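Local coordinates for bifunctional enzyme IspD/IspF (Campylobacter jejuni, PDB 1W55), which makes 4-diphosphocytidyl-2-C-methyl-D-erythritol from CTP and methylerythritol phosphate, and cyclises its 2-phosphate to the cyclodiphosphate with release of CMP, two steps of isoprenoid precursor synthesis, at residues F216-F221 and G354-S359; F47-V52 and E85-E90; R99-K104 and L201-P206; L114-C119 and K179-E184. All coordinates share one frame; numbering follows the deposited sequence.

Contact 1. Residues F216-F221 and G354-S359. With MG (magnesium ion), chain B.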
# COMPACT_ATOMS: atom_id res chain seq x y z
N PHE A 216 -19.88 -29.68 29.09
CA PHE A 216 -19.83 -30.33 30.39
C PHE A 216 -20.71 -31.55 30.32
O PHE A 216 -21.83 -31.50 29.81
CB PHE A 216 -20.29 -29.38 31.51
CG PHE A 216 -20.15 -29.98 32.88
CD1 PHE A 216 -18.91 -29.99 33.53
CD2 PHE A 216 -21.26 -30.53 33.53
CE1 PHE A 216 -18.77 -30.56 34.80
CE2 PHE A 216 -21.15 -31.08 34.81
CZ PHE A 216 -19.90 -31.11 35.45
N ASP A 217 -20.17 -32.66 30.81
CA ASP A 217 -20.88 -33.92 30.80
C ASP A 217 -20.50 -34.77 32.00
O ASP A 217 -19.37 -34.69 32.51
CB ASP A 217 -20.61 -34.68 29.51
CG ASP A 217 -21.78 -35.57 29.11
OD1 ASP A 217 -22.84 -35.55 29.79
OD2 ASP A 217 -21.71 -36.34 28.14
N VAL A 218 -21.46 -35.58 32.44
CA VAL A 218 -21.34 -36.45 33.59
C VAL A 218 -21.82 -37.84 33.17
O VAL A 218 -22.90 -37.99 32.59
CB VAL A 218 -22.19 -35.93 34.79
CG1 VAL A 218 -22.23 -36.93 35.96
CG2 VAL A 218 -21.69 -34.59 35.28
N HIS A 219 -20.98 -38.85 33.41
CA HIS A 219 -21.41 -40.25 33.31
C HIS A 219 -21.22 -40.92 34.66
O HIS A 219 -20.43 -40.46 35.49
CB HIS A 219 -20.66 -41.01 32.22
CG HIS A 219 -20.99 -40.57 30.82
ND1 HIS A 219 -21.91 -39.58 30.55
CD2 HIS A 219 -20.51 -40.98 29.63
CE1 HIS A 219 -21.97 -39.39 29.24
NE2 HIS A 219 -21.13 -40.22 28.66
N GLU A 220 -21.95 -42.01 34.86
CA GLU A 220 -21.98 -42.76 36.11
C GLU A 220 -21.04 -43.97 36.04
O GLU A 220 -20.98 -44.66 35.02
CB GLU A 220 -23.41 -43.22 36.37
CG GLU A 220 -23.65 -43.96 37.67
CD GLU A 220 -25.10 -44.37 37.85
OE1 GLU A 220 -25.44 -44.85 38.95
OE2 GLU A 220 -25.90 -44.23 36.89
N PHE A 221 -20.32 -44.22 37.12
CA PHE A 221 -19.53 -45.44 37.23
C PHE A 221 -20.43 -46.66 37.51
O PHE A 221 -21.60 -46.53 37.89
CB PHE A 221 -18.48 -45.31 38.34
CG PHE A 221 -17.19 -44.67 37.90
CD1 PHE A 221 -16.77 -43.45 38.45
CD2 PHE A 221 -16.38 -45.27 36.94
CE1 PHE A 221 -15.58 -42.85 38.06
CE2 PHE A 221 -15.18 -44.67 36.53
CZ PHE A 221 -14.77 -43.46 37.10
N GLY A 354 -19.37 -41.26 39.90
CA GLY A 354 -19.34 -40.87 38.50
C GLY A 354 -18.14 -40.01 38.20
O GLY A 354 -17.29 -39.77 39.07
N MET A 355 -18.04 -39.57 36.96
CA MET A 355 -17.01 -38.61 36.59
C MET A 355 -17.54 -37.54 35.63
O MET A 355 -18.51 -37.77 34.89
CB MET A 355 -15.75 -39.30 36.08
CG MET A 355 -15.76 -39.79 34.65
SD MET A 355 -14.07 -40.23 34.07
CE MET A 355 -13.84 -39.14 33.00
N ALA A 356 -16.91 -36.38 35.66
CA ALA A 356 -17.33 -35.28 34.81
C ALA A 356 -16.18 -34.77 33.96
O ALA A 356 -15.01 -34.94 34.31
CB ALA A 356 -17.93 -34.15 35.66
N VAL A 357 -16.51 -34.16 32.83
CA VAL A 357 -15.52 -33.58 31.94
C VAL A 357 -15.93 -32.16 31.50
O VAL A 357 -17.03 -31.96 30.96
CB VAL A 357 -15.23 -34.48 30.71
CG1 VAL A 357 -14.20 -33.83 29.81
CG2 VAL A 357 -14.76 -35.90 31.14
N LEU A 358 -15.06 -31.19 31.77
CA LEU A 358 -15.22 -29.83 31.28
C LEU A 358 -14.33 -29.61 30.05
O LEU A 358 -13.12 -29.88 30.11
CB LEU A 358 -14.85 -28.82 32.38
CG LEU A 358 -14.86 -27.33 31.98
CD1 LEU A 358 -16.30 -26.84 31.72
CD2 LEU A 358 -14.15 -26.45 33.03
N SER A 359 -14.92 -29.13 28.96
CA SER A 359 -14.20 -28.83 27.73
C SER A 359 -14.34 -27.36 27.34
O SER A 359 -15.40 -26.76 27.52
CB SER A 359 -14.73 -29.68 26.56
OG SER A 359 -14.60 -31.07 26.83
MG MG B . -25.02 -35.65 29.45
O HOH W 1 -24.25 -37.07 27.99
O HOH W 2 -25.13 -36.78 31.28
O HOH W 3 -24.81 -34.38 27.88
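Asp-217 and Val-357 face each other as a hydrogen-bonded antiparallel pair, and His-219 and Met-355 repeat the pattern two residues on. Each pair exchanges two backbone bonds; the shorter in both runs from strand 354-359 to 216-221, with Val-357 N to Asp-217 O and Met-355 N to His-219 O each at 2.9 Å. Between them lies the non-hydrogen-bonded pair Val-218 with Ala-356; beyond Asp-217, Phe-216 CA comes 3.3 Å from Val-357 O as a CA-H...O contact.

Most apolar contacts lie on the face carrying Phe-216, Val-218, Ala-356 and Leu-358. With CG anti to the backbone N (chi1 -175°), the Phe-216 ring leans over the partner strand and sets CZ 3.6 Å from Ala-356 CB. Val-218 CG2 touches Ala-356 CB as well, at 3.8 Å. This face of the IspF half looks toward the middle of the trimer: Leu-358 meets Leu-358 of two neighbouring subunits, and Phe-216 helps line the geranyl diphosphate pocket.

The metal-binding side chains sit on the opposite face, with Met-355 and Val-357. There Met-355 SD makes an oblique Met-aromatic contact with the Phe-221 ring, whose CD1 packs 3.6 Å from Gly-354 CA. Asp-217 OD1 binds magnesium at 2.2 Å, alongside three waters and Thr-341 of a neighbouring subunit. His-219 ND1 donates to Val-218 O at 2.8 Å, from above the carbonyl plane; with NE2 bonded to His-251, both ring nitrogens are engaged, which fixes the imidazole's rotation. As in related enzymes, Asp-217, His-219 and His-251 probably bind a divalent metal, a role distinct from the magnesium here.

Contact 2. Residues F47-V52 and E85-E90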
# COMPACT_ATOMS: atom_id res chain seq x y z
N PHE A 47 -35.91 -3.25 -4.09
CA PHE A 47 -36.73 -4.39 -4.50
C PHE A 47 -37.98 -4.51 -3.64
O PHE A 47 -37.93 -4.29 -2.43
CB PHE A 47 -35.94 -5.70 -4.43
CG PHE A 47 -34.77 -5.75 -5.37
CD1 PHE A 47 -33.47 -5.53 -4.90
CD2 PHE A 47 -34.96 -6.03 -6.72
CE1 PHE A 47 -32.38 -5.59 -5.76
CE2 PHE A 47 -33.87 -6.09 -7.59
CZ PHE A 47 -32.58 -5.87 -7.11
N LYS A 48 -39.09 -4.86 -4.29
CA LYS A 48 -40.39 -5.05 -3.64
C LYS A 48 -40.35 -6.20 -2.64
O LYS A 48 -40.99 -6.16 -1.58
CB LYS A 48 -41.46 -5.33 -4.69
CG LYS A 48 -42.86 -4.95 -4.24
CD LYS A 48 -43.90 -5.82 -4.91
CE LYS A 48 -45.31 -5.45 -4.48
NZ LYS A 48 -46.27 -5.70 -5.60
N LYS A 49 -39.60 -7.23 -3.00
CA LYS A 49 -39.45 -8.42 -2.19
C LYS A 49 -38.08 -9.00 -2.51
O LYS A 49 -37.58 -8.87 -3.63
CB LYS A 49 -40.56 -9.42 -2.54
CG LYS A 49 -40.81 -10.48 -1.49
CD LYS A 49 -41.81 -11.51 -1.97
CE LYS A 49 -43.23 -11.14 -1.55
NZ LYS A 49 -43.94 -12.28 -0.89
N ILE A 50 -37.46 -9.62 -1.51
CA ILE A 50 -36.21 -10.36 -1.70
C ILE A 50 -36.38 -11.80 -1.22
O ILE A 50 -36.69 -12.05 -0.06
CB ILE A 50 -35.01 -9.65 -1.01
CG1 ILE A 50 -34.87 -8.23 -1.56
CG2 ILE A 50 -33.73 -10.42 -1.26
CD1 ILE A 50 -34.10 -7.27 -0.67
N VAL A 51 -36.20 -12.73 -2.15
CA VAL A 51 -36.33 -14.15 -1.85
C VAL A 51 -34.98 -14.85 -1.96
O VAL A 51 -34.21 -14.58 -2.88
CB VAL A 51 -37.40 -14.83 -2.76
CG1 VAL A 51 -37.57 -16.32 -2.41
CG2 VAL A 51 -38.75 -14.10 -2.64
N VAL A 52 -34.69 -15.72 -1.01
CA VAL A 52 -33.49 -16.55 -1.06
C VAL A 52 -33.90 -18.02 -1.00
O VAL A 52 -34.57 -18.44 -0.06
CB VAL A 52 -32.52 -16.25 0.12
CG1 VAL A 52 -31.25 -17.09 0.02
CG2 VAL A 52 -32.18 -14.76 0.19
N GLU A 85 -43.35 -18.23 -7.14
CA GLU A 85 -44.71 -18.21 -6.60
C GLU A 85 -44.87 -17.17 -5.49
O GLU A 85 -46.00 -16.85 -5.09
CB GLU A 85 -45.15 -19.61 -6.14
CG GLU A 85 -45.41 -20.58 -7.28
CD GLU A 85 -46.45 -20.07 -8.29
OE1 GLU A 85 -47.67 -20.12 -7.98
OE2 GLU A 85 -46.05 -19.61 -9.38
N LEU A 86 -43.75 -16.64 -5.02
CA LEU A 86 -43.74 -15.58 -4.02
C LEU A 86 -43.75 -14.17 -4.65
O LEU A 86 -43.96 -13.17 -3.96
CB LEU A 86 -42.53 -15.76 -3.09
CG LEU A 86 -42.68 -16.34 -1.67
CD1 LEU A 86 -43.84 -17.34 -1.50
CD2 LEU A 86 -41.36 -16.96 -1.16
N ILE A 87 -43.55 -14.10 -5.96
CA ILE A 87 -43.38 -12.83 -6.65
C ILE A 87 -44.65 -12.41 -7.39
O ILE A 87 -45.24 -13.20 -8.11
CB ILE A 87 -42.19 -12.90 -7.66
CG1 ILE A 87 -40.93 -13.48 -7.00
CG2 ILE A 87 -41.93 -11.54 -8.33
CD1 ILE A 87 -40.42 -12.69 -5.80
N ASP A 88 -45.05 -11.15 -7.20
CA ASP A 88 -46.19 -10.61 -7.94
C ASP A 88 -45.90 -9.28 -8.65
O ASP A 88 -46.80 -8.66 -9.20
CB ASP A 88 -47.46 -10.52 -7.06
CG ASP A 88 -47.28 -9.61 -5.84
OD1 ASP A 88 -46.56 -8.59 -5.92
OD2 ASP A 88 -47.85 -9.84 -4.75
N SER A 89 -44.63 -8.86 -8.63
CA SER A 89 -44.20 -7.67 -9.38
C SER A 89 -44.00 -8.04 -10.84
O SER A 89 -43.74 -9.21 -11.16
CB SER A 89 -42.92 -7.07 -8.77
OG SER A 89 -41.79 -7.92 -8.93
N GLU A 90 -44.11 -7.05 -11.73
CA GLU A 90 -43.95 -7.25 -13.17
C GLU A 90 -42.59 -7.85 -13.54
O GLU A 90 -42.49 -8.69 -14.45
CB GLU A 90 -44.15 -5.93 -13.93
CG GLU A 90 -44.41 -6.13 -15.43
CD GLU A 90 -44.46 -4.83 -16.24
OE1 GLU A 90 -44.55 -3.74 -15.64
OE2 GLU A 90 -44.42 -4.91 -17.49
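Lys-48 reaches across to Asp-88 with a salt bridge, NZ to OD1 at 2.9 Å. The ammonium comes in on the syn side of OD1, 25° out of the carboxylate plane, and the two side chains meet at about a right angle. Asp-88 can offer this oxygen because its CG stands between the backbone N and the carbonyl carbon (chi1 61°), which swings the carboxylate toward the lysine. Both residues are exposed, so the bridge lies at the solvent side of the contact.

Lys-49 makes the second polar link, a weak one: NZ to Leu-86 O at 3.2 Å, with its CE just as near that oxygen. The lysine chain bends at its far end to get there, and the stronger partner of its NZ is Glu-68, through a salt bridge. Ser-89 keeps its hydroxyl for Phe-91 O and Ser-5, and gives Lys-48 only a methylene, CB to CD at 4.2 Å.

Inward from the lysines the contact turns apolar. Val-51 spreads its two methyls: CG1 lies 4.0 Å from Leu-86 CD2, while CG2 rests 3.8 Å from Ile-87 CD1. Ile-70 of strand 68-71 continues this patch behind Val-51 and Leu-86.

Strand 50-54 runs parallel to strand 4-9, as does strand 91-96 on the other side of 4-9. Segment 85-90 comes at the end of the beta-alpha-beta crossover from strand 68-71 through helix 76-84 to 91-96, which passes over strands 50-54 and 4-9 in the Rossmann-like, GT-A-type sheet of the IspD cytidylyltransferase.

Contact 3. Residues R99-K104 and L201-P206. With EDO (1,2-ethanediol), chain F.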
# COMPACT_ATOMS: atom_id res chain seq x y z
N ARG A 99 -22.16 -15.77 -7.60
CA ARG A 99 -21.68 -14.58 -8.30
C ARG A 99 -21.68 -13.40 -7.32
O ARG A 99 -22.65 -12.64 -7.22
CB ARG A 99 -22.54 -14.27 -9.53
CG ARG A 99 -22.46 -15.34 -10.59
CD ARG A 99 -23.35 -15.08 -11.78
NE ARG A 99 -23.50 -16.24 -12.66
CZ ARG A 99 -22.62 -16.61 -13.59
NH1 ARG A 99 -21.51 -15.91 -13.79
NH2 ARG A 99 -22.86 -17.68 -14.34
N VAL A 100 -20.57 -13.27 -6.59
CA VAL A 100 -20.56 -12.48 -5.37
C VAL A 100 -20.35 -10.99 -5.57
O VAL A 100 -21.01 -10.19 -4.92
CB VAL A 100 -19.54 -13.04 -4.34
CG1 VAL A 100 -19.73 -12.36 -3.01
CG2 VAL A 100 -19.74 -14.52 -4.17
N LEU A 101 -19.45 -10.62 -6.48
CA LEU A 101 -19.00 -9.24 -6.61
C LEU A 101 -19.63 -8.46 -7.77
O LEU A 101 -18.99 -7.56 -8.34
CB LEU A 101 -17.48 -9.20 -6.76
CG LEU A 101 -16.60 -9.71 -5.60
CD1 LEU A 101 -15.13 -9.64 -6.00
CD2 LEU A 101 -16.86 -8.94 -4.31
N VAL A 102 -20.87 -8.80 -8.12
CA VAL A 102 -21.59 -8.10 -9.18
C VAL A 102 -21.60 -6.60 -8.89
O VAL A 102 -21.99 -6.17 -7.80
CB VAL A 102 -23.05 -8.61 -9.31
CG1 VAL A 102 -23.83 -7.74 -10.27
CG2 VAL A 102 -23.08 -10.07 -9.77
N SER A 103 -21.15 -5.81 -9.87
CA SER A 103 -21.00 -4.36 -9.72
C SER A 103 -22.30 -3.60 -9.96
O SER A 103 -23.19 -4.07 -10.68
CB SER A 103 -19.93 -3.84 -10.69
OG SER A 103 -20.50 -3.61 -11.97
N LYS A 104 -22.39 -2.41 -9.37
CA LYS A 104 -23.51 -1.49 -9.58
C LYS A 104 -23.62 -1.09 -11.05
O LYS A 104 -24.72 -0.86 -11.58
CB LYS A 104 -23.32 -0.25 -8.70
CG LYS A 104 -24.35 0.86 -8.91
CD LYS A 104 -25.76 0.40 -8.63
CE LYS A 104 -26.73 1.56 -8.72
NZ LYS A 104 -27.67 1.51 -7.58
N LEU A 201 -11.05 -14.15 -7.95
CA LEU A 201 -11.92 -13.08 -7.47
C LEU A 201 -11.27 -12.29 -6.33
O LEU A 201 -10.48 -12.82 -5.56
CB LEU A 201 -13.26 -13.66 -7.02
CG LEU A 201 -14.14 -14.26 -8.12
CD1 LEU A 201 -14.96 -15.42 -7.59
CD2 LEU A 201 -15.04 -13.18 -8.71
N ASP A 202 -11.61 -11.01 -6.24
CA ASP A 202 -11.04 -10.15 -5.21
C ASP A 202 -11.98 -10.12 -3.99
O ASP A 202 -12.50 -9.07 -3.60
CB ASP A 202 -10.77 -8.74 -5.78
CG ASP A 202 -10.00 -7.84 -4.82
OD1 ASP A 202 -9.10 -8.33 -4.09
OD2 ASP A 202 -10.22 -6.61 -4.74
N LEU A 203 -12.20 -11.29 -3.40
CA LEU A 203 -13.15 -11.44 -2.30
C LEU A 203 -12.60 -10.90 -0.97
O LEU A 203 -11.39 -11.00 -0.71
CB LEU A 203 -13.57 -12.91 -2.17
CG LEU A 203 -14.39 -13.53 -3.32
CD1 LEU A 203 -14.60 -15.02 -3.10
CD2 LEU A 203 -15.73 -12.84 -3.47
N PRO A 204 -13.45 -10.31 -0.13
CA PRO A 204 -13.00 -9.85 1.20
C PRO A 204 -12.66 -11.07 2.07
O PRO A 204 -13.44 -12.00 2.12
CB PRO A 204 -14.23 -9.12 1.76
CG PRO A 204 -15.13 -8.88 0.58
CD PRO A 204 -14.87 -10.02 -0.37
N THR A 205 -11.49 -11.05 2.70
CA THR A 205 -11.03 -12.17 3.53
C THR A 205 -11.83 -12.26 4.84
O THR A 205 -12.42 -11.26 5.26
CB THR A 205 -9.53 -12.02 3.81
OG1 THR A 205 -9.29 -10.74 4.40
CG2 THR A 205 -8.75 -11.97 2.50
N PRO A 206 -11.86 -13.43 5.48
CA PRO A 206 -12.74 -13.63 6.65
C PRO A 206 -12.32 -12.73 7.81
O PRO A 206 -11.13 -12.48 7.98
CB PRO A 206 -12.50 -15.10 7.05
CG PRO A 206 -11.81 -15.73 5.87
CD PRO A 206 -11.04 -14.62 5.20
C1 EDO F . -26.35 -19.33 -14.90
O1 EDO F . -25.28 -19.61 -14.00
C2 EDO F . -25.84 -18.47 -16.04
O2 EDO F . -24.67 -19.06 -16.57
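Right beside Val-100, which packs on Leu-203, Arg-99 holds out NH2 to two partners. It donates to O1 of a 1,2-ethanediol, probably from the crystallisation liquor, at 3.1 Å, along an almost straight bond of 170° at the edge of the guanidinium, and also forms a salt bridge with Asp-128 of a neighbouring subunit. NE pairs with Asp-96 and NH1 bonds to Ala-189 O, so the flat group is fixed on all three nitrogens.

The contact between the segments is apolar in its side chains. Leu-203 sends CD2 into the angle between two neighbours, 3.9 Å from Val-100 CB and equally 3.9 Å from Leu-101 CG. Leu-101, which buries the most surface, pushes CD1 against the backbone of the inverse gamma turn centred on Asp-202, 3.6 Å from Asp-202 O; the same methyl grazes Leu-201 CD2 at 4.5 Å. Leu-28 and helix 33-42 close round Val-100.

No hydrogen bond joins the two segments, so apolar contacts alone hold the link to strand 210-224 against segment 99-104, though Thr-205 also bonds by its backbone to Gly-29. The polar bonds of Arg-99 go instead to its own chain and a neighbouring subunit.

Contact 4. Residues L114-C119 and K179-E184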
# COMPACT_ATOMS: atom_id res chain seq x y z
N LEU A 114 -34.26 -2.46 -19.75
CA LEU A 114 -35.43 -3.19 -19.28
C LEU A 114 -36.54 -3.44 -20.31
O LEU A 114 -37.12 -4.52 -20.34
CB LEU A 114 -36.02 -2.49 -18.05
CG LEU A 114 -36.95 -3.29 -17.13
CD1 LEU A 114 -36.35 -4.65 -16.81
CD2 LEU A 114 -37.24 -2.51 -15.86
N ASP A 115 -36.82 -2.44 -21.14
CA ASP A 115 -37.95 -2.51 -22.07
C ASP A 115 -37.60 -3.12 -23.44
O ASP A 115 -38.49 -3.32 -24.27
CB ASP A 115 -38.59 -1.13 -22.26
CG ASP A 115 -39.13 -0.55 -20.95
OD1 ASP A 115 -39.84 -1.27 -20.21
OD2 ASP A 115 -38.88 0.62 -20.59
N LYS A 116 -36.33 -3.42 -23.65
CA LYS A 116 -35.86 -3.93 -24.95
C LYS A 116 -36.28 -5.37 -25.27
O LYS A 116 -36.30 -5.75 -26.44
CB LYS A 116 -34.33 -3.79 -25.08
CG LYS A 116 -33.83 -2.35 -25.08
CD LYS A 116 -32.93 -2.05 -26.27
CE LYS A 116 -32.57 -0.56 -26.37
NZ LYS A 116 -32.20 0.07 -25.06
N ALA A 117 -36.60 -6.17 -24.25
CA ALA A 117 -36.87 -7.60 -24.45
C ALA A 117 -37.62 -8.25 -23.28
O ALA A 117 -38.03 -7.56 -22.34
CB ALA A 117 -35.55 -8.36 -24.75
N ASP A 118 -37.81 -9.57 -23.35
CA ASP A 118 -38.47 -10.31 -22.27
C ASP A 118 -37.49 -10.71 -21.15
O ASP A 118 -37.90 -10.89 -20.00
CB ASP A 118 -39.17 -11.56 -22.80
CG ASP A 118 -40.19 -11.24 -23.88
OD1 ASP A 118 -41.03 -10.34 -23.66
OD2 ASP A 118 -40.20 -11.83 -24.98
N CYS A 119 -36.22 -10.86 -21.50
CA CYS A 119 -35.18 -11.22 -20.55
C CYS A 119 -33.91 -10.45 -20.88
O CYS A 119 -33.48 -10.42 -22.04
CB CYS A 119 -34.95 -12.73 -20.60
SG CYS A 119 -33.65 -13.35 -19.51
N LYS A 179 -37.96 -12.98 -26.30
CA LYS A 179 -36.78 -12.27 -26.80
C LYS A 179 -35.78 -11.95 -25.69
O LYS A 179 -36.17 -11.59 -24.58
CB LYS A 179 -37.18 -10.96 -27.52
CG LYS A 179 -38.32 -11.12 -28.54
CD LYS A 179 -37.81 -11.16 -29.98
CE LYS A 179 -38.63 -12.11 -30.85
NZ LYS A 179 -38.01 -13.47 -30.90
N ILE A 180 -34.50 -12.09 -26.01
CA ILE A 180 -33.41 -11.83 -25.09
C ILE A 180 -32.60 -10.61 -25.52
O ILE A 180 -32.27 -10.47 -26.69
CB ILE A 180 -32.46 -13.06 -25.01
CG1 ILE A 180 -33.25 -14.38 -24.99
CG2 ILE A 180 -31.48 -12.93 -23.81
CD1 ILE A 180 -34.14 -14.58 -23.77
N TRP A 181 -32.30 -9.73 -24.56
CA TRP A 181 -31.35 -8.65 -24.78
C TRP A 181 -30.03 -8.98 -24.05
O TRP A 181 -30.02 -9.21 -22.84
CB TRP A 181 -31.93 -7.31 -24.31
CG TRP A 181 -31.08 -6.13 -24.70
CD1 TRP A 181 -30.19 -5.45 -23.91
CD2 TRP A 181 -31.02 -5.50 -25.99
NE1 TRP A 181 -29.59 -4.45 -24.62
CE2 TRP A 181 -30.08 -4.45 -25.90
CE3 TRP A 181 -31.67 -5.72 -27.21
CZ2 TRP A 181 -29.77 -3.62 -26.99
CZ3 TRP A 181 -31.37 -4.89 -28.30
CH2 TRP A 181 -30.42 -3.85 -28.18
N PHE A 182 -28.94 -9.02 -24.81
CA PHE A 182 -27.62 -9.31 -24.26
C PHE A 182 -26.86 -8.03 -23.94
O PHE A 182 -26.74 -7.13 -24.77
CB PHE A 182 -26.81 -10.20 -25.20
CG PHE A 182 -27.44 -11.54 -25.45
CD1 PHE A 182 -28.23 -11.75 -26.59
CD2 PHE A 182 -27.27 -12.59 -24.55
CE1 PHE A 182 -28.83 -12.99 -26.83
CE2 PHE A 182 -27.87 -13.83 -24.78
CZ PHE A 182 -28.66 -14.03 -25.93
N VAL A 183 -26.34 -7.96 -22.72
CA VAL A 183 -25.60 -6.80 -22.24
C VAL A 183 -24.19 -7.31 -21.95
O VAL A 183 -24.03 -8.47 -21.57
CB VAL A 183 -26.32 -6.23 -20.97
CG1 VAL A 183 -25.37 -5.96 -19.82
CG2 VAL A 183 -27.13 -5.00 -21.33
N GLU A 184 -23.17 -6.48 -22.15
CA GLU A 184 -21.80 -6.93 -21.87
C GLU A 184 -21.64 -7.31 -20.39
O GLU A 184 -22.10 -6.58 -19.50
CB GLU A 184 -20.77 -5.87 -22.30
CG GLU A 184 -19.35 -6.05 -21.76
CD GLU A 184 -18.49 -7.06 -22.53
OE1 GLU A 184 -18.99 -7.74 -23.46
OE2 GLU A 184 -17.29 -7.17 -22.21
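Trp-181, Lys-179 and Cys-119 give up the most surface here, where strand 180-184 pairs in parallel with strand 119-124 in the mixed sheet of the IspD domain. The bridge is Cys-119 with Ile-180. Cys-119 O receives Trp-181 N at 2.9 Å in a nearly straight bond, and Cys-119 CB packs 3.8 Å from Ile-180 CD1, on the face that helix 169-174 covers.

Lys-179 marks the entrance to the strand, and its main chain does the work. Its O accepts two amides, Asp-118 N at 2.9 Å and Cys-119 N at 3.2 Å; the first comes in tilted from the carbonyl plane. Its N in turn donates to Asp-118 OD2 at 2.8 Å, on the anti side of that oxygen. Asp-118 thus holds Lys-179 by both N and O, one through its carboxylate and one through its backbone, while the lysine's own ammonium leads away.

Trp-181 leaves the strand on the other face, beside Ala-117, whose methyl touches the tryptophan CB and also sits over the Lys-179 carbonyl. Its chi1 of -171° turns the indole away from its own amide and under the aliphatic part of Lys-116, whose NZ goes on to Asn-113. Lys-116 CB rests near CD2 of the indole, and CD stands over the six-membered ring, 3.5 Å from its centroid and only 9° off the normal, a CH-pi contact.

From the N terminus, contact 2 comes first: it closes a loop of 32 residues that contains helix 57-61, strand 68-71 and helix 76-84. Contact 3 then opens at 99-104 and does not close until 201-206, spanning 96 residues. Contact 4 is nested inside it, joining the entry of strand 119-124 to strand 180-184. Contacts 2 and 4 reach the same IspD sheet, with centres about 20 Å apart, whereas contact 3 fastens the link between strand 180-184 and strand 210-224 to the loop after strand 91-96. Contact 1 follows in series, bringing strand 210-224 beside strand 354-365 in the IspF sheet, its centre about 46 Å from that of contact 3.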